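Local coordinates for synaptonemal complex protein 2 (Mus musculus, PDB 5IWZ) that helps build the axial and lateral elements of the synaptonemal complex in meiotic prophase and is required for chromosome synapsis and insertion of SYCP3, at residues A[11-16]-A[47-52]; A[309-314]-A[375-380]; A[342-347]-A[353-358]. One frame throughout, in Å; residues are numbered along the deposited sequence.

Contact 1. Residues A[11-16]-A[47-52]; sequences QQLEKC and KQFLRK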
loop_
_atom_site.group_PDB
_atom_site.type_symbol
_atom_site.label_atom_id
_atom_site.label_comp_id
_atom_site.label_asym_id
_atom_site.label_seq_id
_atom_site.Cartn_x
_atom_site.Cartn_y
_atom_site.Cartn_z
ATOM N N GLN A 11 -26.131 20.106 0.506
ATOM C CA GLN A 11 -27.180 19.781 1.466
ATOM C C GLN A 11 -28.081 18.652 0.988
ATOM O O GLN A 11 -28.851 18.109 1.789
ATOM C CB GLN A 11 -28.023 21.026 1.751
ATOM C CG GLN A 11 -27.219 22.203 2.257
ATOM C CD GLN A 11 -28.041 23.473 2.310
ATOM O OE1 GLN A 11 -28.125 24.130 3.349
ATOM N NE2 GLN A 11 -28.665 23.823 1.182
ATOM N N GLN A 12 -27.995 18.292 -0.289
ATOM C CA GLN A 12 -28.802 17.260 -0.918
ATOM C C GLN A 12 -28.090 15.918 -0.990
ATOM O O GLN A 12 -28.546 15.034 -1.726
ATOM C CB GLN A 12 -29.180 17.702 -2.330
ATOM C CG GLN A 12 -29.894 19.013 -2.375
ATOM C CD GLN A 12 -31.381 18.826 -2.326
ATOM O OE1 GLN A 12 -32.045 18.787 -3.365
ATOM N NE2 GLN A 12 -31.919 18.694 -1.118
ATOM N N LEU A 13 -26.982 15.757 -0.257
ATOM C CA LEU A 13 -26.197 14.526 -0.300
ATOM C C LEU A 13 -27.067 13.286 -0.174
ATOM O O LEU A 13 -26.924 12.340 -0.953
ATOM C CB LEU A 13 -25.134 14.526 0.805
ATOM C CG LEU A 13 -24.251 13.268 0.871
ATOM C CD1 LEU A 13 -23.459 13.064 -0.421
ATOM C CD2 LEU A 13 -23.290 13.280 2.081
ATOM N N GLU A 14 -27.967 13.257 0.819
ATOM C CA GLU A 14 -28.770 12.052 1.003
ATOM C C GLU A 14 -29.694 11.825 -0.188
ATOM O O GLU A 14 -29.878 10.682 -0.630
ATOM C CB GLU A 14 -29.563 12.111 2.309
ATOM C CG GLU A 14 -30.394 10.853 2.531
ATOM C CD GLU A 14 -30.806 10.620 3.990
ATOM O OE1 GLU A 14 -30.396 11.392 4.882
ATOM O OE2 GLU A 14 -31.543 9.639 4.238
ATOM N N LYS A 15 -30.258 12.900 -0.749
ATOM C CA LYS A 15 -31.090 12.723 -1.932
ATOM C C LYS A 15 -30.270 12.224 -3.115
ATOM O O LYS A 15 -30.763 11.404 -3.904
ATOM C CB LYS A 15 -31.829 14.022 -2.264
ATOM C CG LYS A 15 -32.975 14.306 -1.292
ATOM C CD LYS A 15 -33.281 15.791 -1.159
ATOM C CE LYS A 15 -34.548 16.017 -0.343
ATOM N NZ LYS A 15 -35.742 16.353 -1.167
ATOM N N CYS A 16 -29.008 12.648 -3.226
ATOM C CA CYS A 16 -28.140 12.071 -4.250
ATOM C C CYS A 16 -27.980 10.573 -4.041
ATOM O O CYS A 16 -27.984 9.800 -5.010
ATOM C CB CYS A 16 -26.766 12.754 -4.247
ATOM S SG CYS A 16 -26.827 14.511 -4.610
ATOM N N LYS A 47 -31.455 9.233 10.081
ATOM C CA LYS A 47 -31.062 8.060 10.851
ATOM C C LYS A 47 -30.836 6.848 9.954
ATOM O O LYS A 47 -30.081 5.936 10.319
ATOM C CB LYS A 47 -32.154 7.767 11.890
ATOM C CG LYS A 47 -31.752 6.893 13.040
ATOM C CD LYS A 47 -30.965 7.673 14.085
ATOM C CE LYS A 47 -30.873 6.893 15.401
ATOM N NZ LYS A 47 -29.635 7.259 16.154
ATOM N N GLN A 48 -31.481 6.815 8.786
ATOM C CA GLN A 48 -31.355 5.721 7.831
ATOM C C GLN A 48 -30.256 5.945 6.789
ATOM O O GLN A 48 -30.142 5.146 5.856
ATOM C CB GLN A 48 -32.687 5.497 7.109
ATOM C CG GLN A 48 -33.797 4.914 7.980
ATOM C CD GLN A 48 -34.409 5.933 8.928
ATOM O OE1 GLN A 48 -34.772 7.038 8.522
ATOM N NE2 GLN A 48 -34.524 5.564 10.201
ATOM N N PHE A 49 -29.473 7.021 6.906
ATOM C CA PHE A 49 -28.419 7.294 5.926
ATOM C C PHE A 49 -27.430 6.136 5.833
ATOM O O PHE A 49 -27.081 5.696 4.734
ATOM C CB PHE A 49 -27.699 8.595 6.288
ATOM C CG PHE A 49 -26.704 9.073 5.240
ATOM C CD1 PHE A 49 -27.101 9.285 3.926
ATOM C CD2 PHE A 49 -25.388 9.346 5.581
ATOM C CE1 PHE A 49 -26.199 9.729 2.970
ATOM C CE2 PHE A 49 -24.485 9.801 4.623
ATOM C CZ PHE A 49 -24.899 9.994 3.319
ATOM N N LEU A 50 -26.971 5.620 6.985
ATOM C CA LEU A 50 -25.994 4.533 6.971
ATOM C C LEU A 50 -26.543 3.287 6.276
ATOM O O LEU A 50 -25.831 2.633 5.499
ATOM C CB LEU A 50 -25.553 4.201 8.399
ATOM C CG LEU A 50 -24.589 3.019 8.549
ATOM C CD1 LEU A 50 -23.284 3.224 7.743
ATOM C CD2 LEU A 50 -24.257 2.724 10.036
ATOM N N ARG A 51 -27.798 2.934 6.558
ATOM C CA ARG A 51 -28.435 1.798 5.895
ATOM C C ARG A 51 -28.441 1.965 4.381
ATOM O O ARG A 51 -28.204 1.000 3.646
ATOM C CB ARG A 51 -29.873 1.623 6.395
ATOM C CG ARG A 51 -30.690 0.646 5.563
ATOM C CD ARG A 51 -32.012 1.251 5.104
ATOM N NE ARG A 51 -32.635 0.451 4.047
ATOM C CZ ARG A 51 -33.671 -0.369 4.226
ATOM N NH1 ARG A 51 -34.226 -0.504 5.425
ATOM N NH2 ARG A 51 -34.161 -1.054 3.199
ATOM N N LYS A 52 -28.746 3.175 3.897
ATOM C CA LYS A 52 -28.754 3.420 2.455
ATOM C C LYS A 52 -27.349 3.308 1.868
ATOM O O LYS A 52 -27.169 2.727 0.793
ATOM C CB LYS A 52 -29.342 4.798 2.152
ATOM C CG LYS A 52 -30.826 4.979 2.485
ATOM C CD LYS A 52 -31.177 6.451 2.361
ATOM C CE LYS A 52 -32.632 6.710 2.673
ATOM N NZ LYS A 52 -32.945 8.159 2.489
#

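Contact 2. Residues A[309-314]-A[375-380]; sequences IDFNLG and FYFDES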
loop_
_atom_site.group_PDB
_atom_site.type_symbol
_atom_site.label_atom_id
_atom_site.label_comp_id
_atom_site.label_asym_id
_atom_site.label_seq_id
_atom_site.Cartn_x
_atom_site.Cartn_y
_atom_site.Cartn_z
ATOM N N ILE A 309 19.915 -1.098 -4.728
ATOM C CA ILE A 309 18.843 -1.268 -5.709
ATOM C C ILE A 309 18.225 -2.643 -5.478
ATOM O O ILE A 309 18.951 -3.642 -5.407
ATOM C CB ILE A 309 19.342 -1.163 -7.166
ATOM C CG1 ILE A 309 20.209 0.077 -7.389
ATOM C CG2 ILE A 309 18.154 -1.218 -8.158
ATOM C CD1 ILE A 309 19.484 1.411 -7.307
ATOM N N ASP A 310 16.891 -2.701 -5.396
ATOM C CA ASP A 310 16.168 -3.929 -5.069
ATOM C C ASP A 310 15.441 -4.430 -6.304
ATOM O O ASP A 310 14.659 -3.692 -6.911
ATOM C CB ASP A 310 15.194 -3.690 -3.920
ATOM C CG ASP A 310 15.915 -3.283 -2.664
ATOM O OD1 ASP A 310 16.827 -4.033 -2.245
ATOM O OD2 ASP A 310 15.645 -2.177 -2.152
ATOM N N PHE A 311 15.741 -5.666 -6.687
ATOM C CA PHE A 311 15.124 -6.339 -7.822
ATOM C C PHE A 311 14.103 -7.310 -7.252
ATOM O O PHE A 311 14.478 -8.293 -6.612
ATOM C CB PHE A 311 16.171 -7.080 -8.655
ATOM C CG PHE A 311 17.112 -6.178 -9.413
ATOM C CD1 PHE A 311 16.991 -6.024 -10.796
ATOM C CD2 PHE A 311 18.138 -5.509 -8.756
ATOM C CE1 PHE A 311 17.866 -5.204 -11.507
ATOM C CE2 PHE A 311 19.021 -4.695 -9.463
ATOM C CZ PHE A 311 18.890 -4.543 -10.834
ATOM N N ASN A 312 12.821 -7.046 -7.495
ATOM C CA ASN A 312 11.728 -7.711 -6.780
ATOM C C ASN A 312 11.071 -8.753 -7.674
ATOM O O ASN A 312 10.265 -8.418 -8.542
ATOM C CB ASN A 312 10.724 -6.671 -6.306
ATOM C CG ASN A 312 11.356 -5.675 -5.356
ATOM O OD1 ASN A 312 11.885 -6.053 -4.297
ATOM N ND2 ASN A 312 11.338 -4.395 -5.740
ATOM N N LEU A 313 11.395 -10.028 -7.431
ATOM C CA LEU A 313 10.950 -11.104 -8.313
ATOM C C LEU A 313 9.472 -11.425 -8.132
ATOM O O LEU A 313 8.829 -11.934 -9.059
ATOM C CB LEU A 313 11.781 -12.363 -8.067
ATOM C CG LEU A 313 13.152 -12.507 -8.724
ATOM C CD1 LEU A 313 14.004 -11.237 -8.590
ATOM C CD2 LEU A 313 13.867 -13.716 -8.091
ATOM N N GLY A 314 8.912 -11.146 -6.962
ATOM C CA GLY A 314 7.492 -11.390 -6.784
ATOM C C GLY A 314 6.640 -10.345 -7.476
ATOM O O GLY A 314 5.652 -10.669 -8.143
ATOM N N PHE A 375 21.430 2.838 -14.509
ATOM C CA PHE A 375 22.041 2.339 -13.287
ATOM C C PHE A 375 23.418 1.789 -13.641
ATOM O O PHE A 375 23.531 0.921 -14.516
ATOM C CB PHE A 375 21.180 1.247 -12.641
ATOM C CG PHE A 375 19.763 1.681 -12.314
ATOM C CD1 PHE A 375 19.452 2.196 -11.054
ATOM C CD2 PHE A 375 18.758 1.579 -13.254
ATOM C CE1 PHE A 375 18.161 2.591 -10.744
ATOM C CE2 PHE A 375 17.451 1.977 -12.957
ATOM C CZ PHE A 375 17.156 2.479 -11.696
ATOM N N TYR A 376 24.456 2.303 -12.984
ATOM C CA TYR A 376 25.820 1.803 -13.162
ATOM C C TYR A 376 26.179 0.866 -12.015
ATOM O O TYR A 376 26.024 1.220 -10.841
ATOM C CB TYR A 376 26.830 2.952 -13.226
ATOM C CG TYR A 376 26.748 3.790 -14.484
ATOM C CD1 TYR A 376 25.893 4.887 -14.552
ATOM C CD2 TYR A 376 27.525 3.493 -15.598
ATOM C CE1 TYR A 376 25.805 5.660 -15.693
ATOM C CE2 TYR A 376 27.451 4.267 -16.752
ATOM C CZ TYR A 376 26.592 5.347 -16.787
ATOM O OH TYR A 376 26.504 6.118 -17.919
ATOM N N PHE A 377 26.652 -0.325 -12.361
ATOM C CA PHE A 377 27.010 -1.359 -11.407
ATOM C C PHE A 377 28.450 -1.809 -11.625
ATOM O O PHE A 377 29.001 -1.675 -12.717
ATOM C CB PHE A 377 26.101 -2.584 -11.547
ATOM C CG PHE A 377 24.654 -2.320 -11.226
ATOM C CD1 PHE A 377 24.198 -2.352 -9.912
ATOM C CD2 PHE A 377 23.749 -2.080 -12.242
ATOM C CE1 PHE A 377 22.851 -2.138 -9.618
ATOM C CE2 PHE A 377 22.399 -1.856 -11.957
ATOM C CZ PHE A 377 21.957 -1.874 -10.644
ATOM N N ASP A 378 29.047 -2.355 -10.567
ATOM C CA ASP A 378 30.317 -3.050 -10.702
ATOM C C ASP A 378 30.180 -4.217 -11.681
ATOM O O ASP A 378 29.176 -4.931 -11.687
ATOM C CB ASP A 378 30.785 -3.560 -9.346
ATOM C CG ASP A 378 32.152 -4.218 -9.421
ATOM O OD1 ASP A 378 33.158 -3.480 -9.422
ATOM O OD2 ASP A 378 32.213 -5.461 -9.502
ATOM N N GLU A 379 31.203 -4.405 -12.521
ATOM C CA GLU A 379 31.145 -5.395 -13.593
ATOM C C GLU A 379 31.049 -6.829 -13.079
ATOM O O GLU A 379 30.560 -7.702 -13.807
ATOM C CB GLU A 379 32.372 -5.239 -14.492
ATOM C CG GLU A 379 33.631 -4.950 -13.707
ATOM C CD GLU A 379 34.857 -4.798 -14.588
ATOM O OE1 GLU A 379 35.935 -4.468 -14.044
ATOM O OE2 GLU A 379 34.738 -4.997 -15.821
ATOM N N SER A 380 31.466 -7.096 -11.837
ATOM C CA SER A 380 31.306 -8.440 -11.290
ATOM C C SER A 380 29.863 -8.783 -10.931
ATOM O O SER A 380 29.576 -9.944 -10.623
ATOM C CB SER A 380 32.191 -8.627 -10.048
ATOM O OG SER A 380 31.681 -7.919 -8.923
#

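Contact 3. Residues A[342-347]-A[353-358]; sequences QMYNIE and KLLTLT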
loop_
_atom_site.group_PDB
_atom_site.type_symbol
_atom_site.label_atom_id
_atom_site.label_comp_id
_atom_site.label_asym_id
_atom_site.label_seq_id
_atom_site.Cartn_x
_atom_site.Cartn_y
_atom_site.Cartn_z
ATOM N N GLN A 342 9.458 -0.019 -21.545
ATOM C CA GLN A 342 9.367 -0.319 -22.973
ATOM C C GLN A 342 10.429 -1.332 -23.401
ATOM O O GLN A 342 10.130 -2.280 -24.134
ATOM C CB GLN A 342 9.499 0.970 -23.784
ATOM C CG GLN A 342 9.133 0.793 -25.260
ATOM C CD GLN A 342 9.202 2.086 -26.024
ATOM O OE1 GLN A 342 10.266 2.678 -26.148
ATOM N NE2 GLN A 342 8.062 2.547 -26.524
ATOM N N MET A 343 11.677 -1.137 -22.980
ATOM C CA MET A 343 12.718 -2.151 -23.137
ATOM C C MET A 343 13.938 -1.694 -22.346
ATOM O O MET A 343 13.998 -0.568 -21.843
ATOM C CB MET A 343 13.084 -2.439 -24.611
ATOM C CG MET A 343 13.749 -1.347 -25.419
ATOM S SD MET A 343 14.121 -1.880 -27.143
ATOM C CE MET A 343 12.467 -2.190 -27.773
ATOM N N TYR A 344 14.909 -2.594 -22.229
ATOM C CA TYR A 344 16.147 -2.268 -21.543
ATOM C C TYR A 344 17.318 -2.913 -22.254
ATOM O O TYR A 344 17.163 -3.862 -23.027
ATOM C CB TYR A 344 16.119 -2.718 -20.080
ATOM C CG TYR A 344 16.180 -4.212 -19.847
ATOM C CD1 TYR A 344 17.407 -4.874 -19.689
ATOM C CD2 TYR A 344 15.015 -4.954 -19.727
ATOM C CE1 TYR A 344 17.451 -6.242 -19.444
ATOM C CE2 TYR A 344 15.046 -6.306 -19.479
ATOM C CZ TYR A 344 16.259 -6.957 -19.339
ATOM O OH TYR A 344 16.266 -8.326 -19.098
ATOM N N ASN A 345 18.507 -2.409 -21.958
ATOM C CA ASN A 345 19.717 -3.094 -22.387
ATOM C C ASN A 345 20.779 -2.969 -21.303
ATOM O O ASN A 345 20.690 -2.127 -20.406
ATOM C CB ASN A 345 20.235 -2.561 -23.737
ATOM C CG ASN A 345 20.849 -1.198 -23.633
ATOM O OD1 ASN A 345 22.051 -1.064 -23.379
ATOM N ND2 ASN A 345 20.042 -0.166 -23.866
ATOM N N ILE A 346 21.785 -3.835 -21.400
ATOM C CA ILE A 346 22.897 -3.903 -20.460
ATOM C C ILE A 346 24.181 -3.917 -21.279
ATOM O O ILE A 346 24.297 -4.687 -22.238
ATOM C CB ILE A 346 22.803 -5.151 -19.558
ATOM C CG1 ILE A 346 21.519 -5.112 -18.732
ATOM C CG2 ILE A 346 24.067 -5.303 -18.649
ATOM C CD1 ILE A 346 21.186 -6.423 -18.040
ATOM N N GLU A 347 25.122 -3.043 -20.925
ATOM C CA GLU A 347 26.379 -2.893 -21.644
ATOM C C GLU A 347 27.503 -2.739 -20.633
ATOM O O GLU A 347 27.312 -2.156 -19.561
ATOM C CB GLU A 347 26.365 -1.675 -22.596
ATOM C CG GLU A 347 25.788 -0.397 -21.975
ATOM C CD GLU A 347 25.706 0.787 -22.947
ATOM O OE1 GLU A 347 26.773 1.321 -23.339
ATOM O OE2 GLU A 347 24.575 1.193 -23.311
ATOM N N LYS A 353 29.038 -1.914 -15.479
ATOM C CA LYS A 353 27.876 -2.480 -16.150
ATOM C C LYS A 353 26.729 -1.476 -16.082
ATOM O O LYS A 353 26.285 -1.109 -14.987
ATOM C CB LYS A 353 27.457 -3.802 -15.513
ATOM C CG LYS A 353 28.079 -5.013 -16.143
ATOM C CD LYS A 353 27.488 -6.283 -15.578
ATOM C CE LYS A 353 28.345 -7.463 -15.995
ATOM N NZ LYS A 353 28.207 -8.589 -15.034
ATOM N N LEU A 354 26.240 -1.062 -17.248
ATOM C CA LEU A 354 25.191 -0.061 -17.370
ATOM C C LEU A 354 23.877 -0.749 -17.707
ATOM O O LEU A 354 23.763 -1.407 -18.748
ATOM C CB LEU A 354 25.535 0.961 -18.452
ATOM C CG LEU A 354 24.502 2.064 -18.661
ATOM C CD1 LEU A 354 24.197 2.732 -17.343
ATOM C CD2 LEU A 354 24.984 3.097 -19.704
ATOM N N LEU A 355 22.903 -0.625 -16.814
ATOM C CA LEU A 355 21.528 -1.031 -17.081
ATOM C C LEU A 355 20.767 0.224 -17.486
ATOM O O LEU A 355 20.599 1.140 -16.670
ATOM C CB LEU A 355 20.900 -1.682 -15.845
ATOM C CG LEU A 355 19.380 -1.914 -15.912
ATOM C CD1 LEU A 355 19.024 -2.936 -16.992
ATOM C CD2 LEU A 355 18.882 -2.386 -14.535
ATOM N N THR A 356 20.318 0.269 -18.741
ATOM C CA THR A 356 19.526 1.372 -19.274
ATOM C C THR A 356 18.091 0.907 -19.470
ATOM O O THR A 356 17.851 -0.013 -20.256
ATOM C CB THR A 356 20.095 1.856 -20.605
ATOM O OG1 THR A 356 21.456 2.235 -20.413
ATOM C CG2 THR A 356 19.308 3.082 -21.117
ATOM N N LEU A 357 17.151 1.532 -18.747
ATOM C CA LEU A 357 15.717 1.240 -18.857
ATOM C C LEU A 357 15.049 2.349 -19.646
ATOM O O LEU A 357 15.056 3.502 -19.211
ATOM C CB LEU A 357 15.033 1.146 -17.492
ATOM C CG LEU A 357 15.416 0.138 -16.407
ATOM C CD1 LEU A 357 14.568 0.407 -15.142
ATOM C CD2 LEU A 357 15.222 -1.279 -16.915
ATOM N N THR A 358 14.473 2.007 -20.791
ATOM C CA THR A 358 13.642 2.941 -21.540
ATOM C C THR A 358 12.211 2.780 -21.042
ATOM O O THR A 358 11.643 1.690 -21.146
ATOM C CB THR A 358 13.735 2.670 -23.042
ATOM O OG1 THR A 358 15.084 2.841 -23.471
ATOM C CG2 THR A 358 12.845 3.626 -23.839
#

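Contact 1. Residues A[11-16]-A[47-52]
Glu14 and Phe49 mark the closest backbone approach, their CA atoms 6.9 Å apart, where the first turn of helix 13-23 faces the first turn of helix 49-63; Gln12 is the N-cap of the former. Side chains do most of the bridging, Glu14 above all. With CG anti to the backbone N (chi1 -179°) and the chain extended beyond, it slides past the Phe49 side chain in the opposite direction, its CG 3.9 Å from CD1 of the ring, the carboxylate plane turned 44° from the ring plane. The acid then meets Lys52, which crosses it at about a right angle: NZ gives a 2.7 Å hydrogen bond and salt bridge to OE2 of Glu14, on the anti lone pair. Leu13 meets the ring at its far carbon, CD2 lying 3.9 Å from CZ of Phe49. Glu14 is buried, but both its oxygens are engaged, since OE1 accepts from the backbone N of Ser46. Cut back to an alanine, this residue would probably leave Lys52 with Asp18 as its remaining acidic partner, Ser46 N without its acceptor and a gap beside the Phe49 ring. Within the armadillo-repeat-like domain, Leu13 also packs on Leu29 and Leu32 of helix 27-32 and on Ile43 of strand 43-45, while Phe49 reaches Ile17 of helix 13-23 and Met94 of helix 90-97.

Contact 2. Residues A[309-314]-A[375-380]
Ile309 lays its side chain against two aromatic rings of the facing strand and meets each with a different carbon. Its terminal CD1 comes to 3.8 Å from CD1 of Phe375, and CG1, one bond back, lies 4.1 Å from CE1 of Phe377. CG1 stands beside the backbone N, anti to the carbonyl carbon (chi1 -49°), which brings CD1 up against the Phe375 ring. Phe375 and Phe377, two residues apart on one strand, project from the same side of it, and Ile309 is thus shared by both. Phe311, next but one after Ile309, adds a third ring. Coming from the opposite direction, Phe377 places its CZ 4.1 Å from CZ of Phe311, at the edge of the Phe311 ring and near its plane. The interaction across the gap is wholly apolar and all four residues are buried. The strand segments 309-312 and 375-378 run nearly perpendicular, at 96°, with axes 11.2 Å apart at closest, a distance spanned by side chains from each backbone. Farther along, residues 378-380 form an Asx turn: OD2 of Asp378 accepts from Ser380 N at 2.9 Å and from Ser380 OG at 2.6 Å, two bonds on one oxygen. The four residues thus join the two antiparallel sheets of the Spt16M-like domain face to face. Strand 317-321 adds Leu318 and Phe320, the latter edge-to-face with Phe375; strand 281-285 brings Phe284 to Phe311 and Phe377, and helix 383-390 packs on both of these rings through Val386, Thr387 and Ile383.

Contact 3. Residues A[342-347]-A[353-358]
Tyr344 and Leu357, like Ile346 and Leu355, are non-hydrogen-bonded pairs of two antiparallel strands, 343-347 and 353-358, whose axes approach to 4.8 Å. Between them Met343-Thr358, Asn345-Thr356 and Glu347-Leu354 are the hydrogen-bonded pairs. The straightest bond runs from Leu354 N to Glu347 O, with 179° at the hydrogen. At the other end Gln342 and Met343 both face Thr358, a classic beta bulge: Thr358 O takes a 2.8 Å bond from Gln342 N and a weak one from Met343 N. Backbone CH groups add to the ladder, as where Ile346 CA lies 3.1 Å from Leu354 O.

On the face of Tyr344, Ile346, Leu355 and Leu357 the packing is apolar. Leu355 CD1 serves two neighbours, standing 3.7 Å from both Tyr344 CD1 and Ile346 CG1. Tyr344 holds CG in the crowded position between the backbone N and the carbonyl carbon (chi1 71°); its CB touches Leu357 CD2 at 3.6 Å, while its ring leads away from the partner strand and packs on Thr387 and Lys388 of helix 383-390. On the opposite face Glu347 lies alongside Leu354, pointing the same way, with CG 3.8 Å from the leucine CB, so that the acid's methylene packs against the leucine. Near the bulge, Gln342 OE1 comes to 3.6 Å from Thr358 CG2. Lys353 turns its ammonium elsewhere, to the carbonyls of Leu381 and Glu379. Strand 372-378 continues the sheet beyond 352-359, and helix 383-390 also covers Ile346. Tyr344's backbone also bonds to Leu394 and His396 of the C-terminal tag. Such pairing is characteristic of a beta hairpin, here at the margin of a five-stranded sheet in the Spt16M-like domain, consistent with a pleckstrin-homology-like fold, in which a bent beta structure is capped by a C-terminal helix.

Contact 1 stands apart, in the armadillo-repeat-like domain of this N-terminal part of the longer protein, its nearest atoms about 36 Å from contact 2 and about 41 Å from contact 3, on the opposite side of the chain's centre. There a buried ion pair accompanies an aromatic ring between helices. Contacts 2 and 3 share the Spt16M-like domain, their centres about 11 Å apart, and contact 3 is nested within the chain loop that contact 2 closes. Strand 372-378 links them, probably hydrogen-bonding to 352-359 through Phe377 N to Lys353 O. Contact 2 is buried, purely apolar packing between sheets; contact 3 is partly buried backbone pairing within one sheet, apolar on one face and mixed on the other.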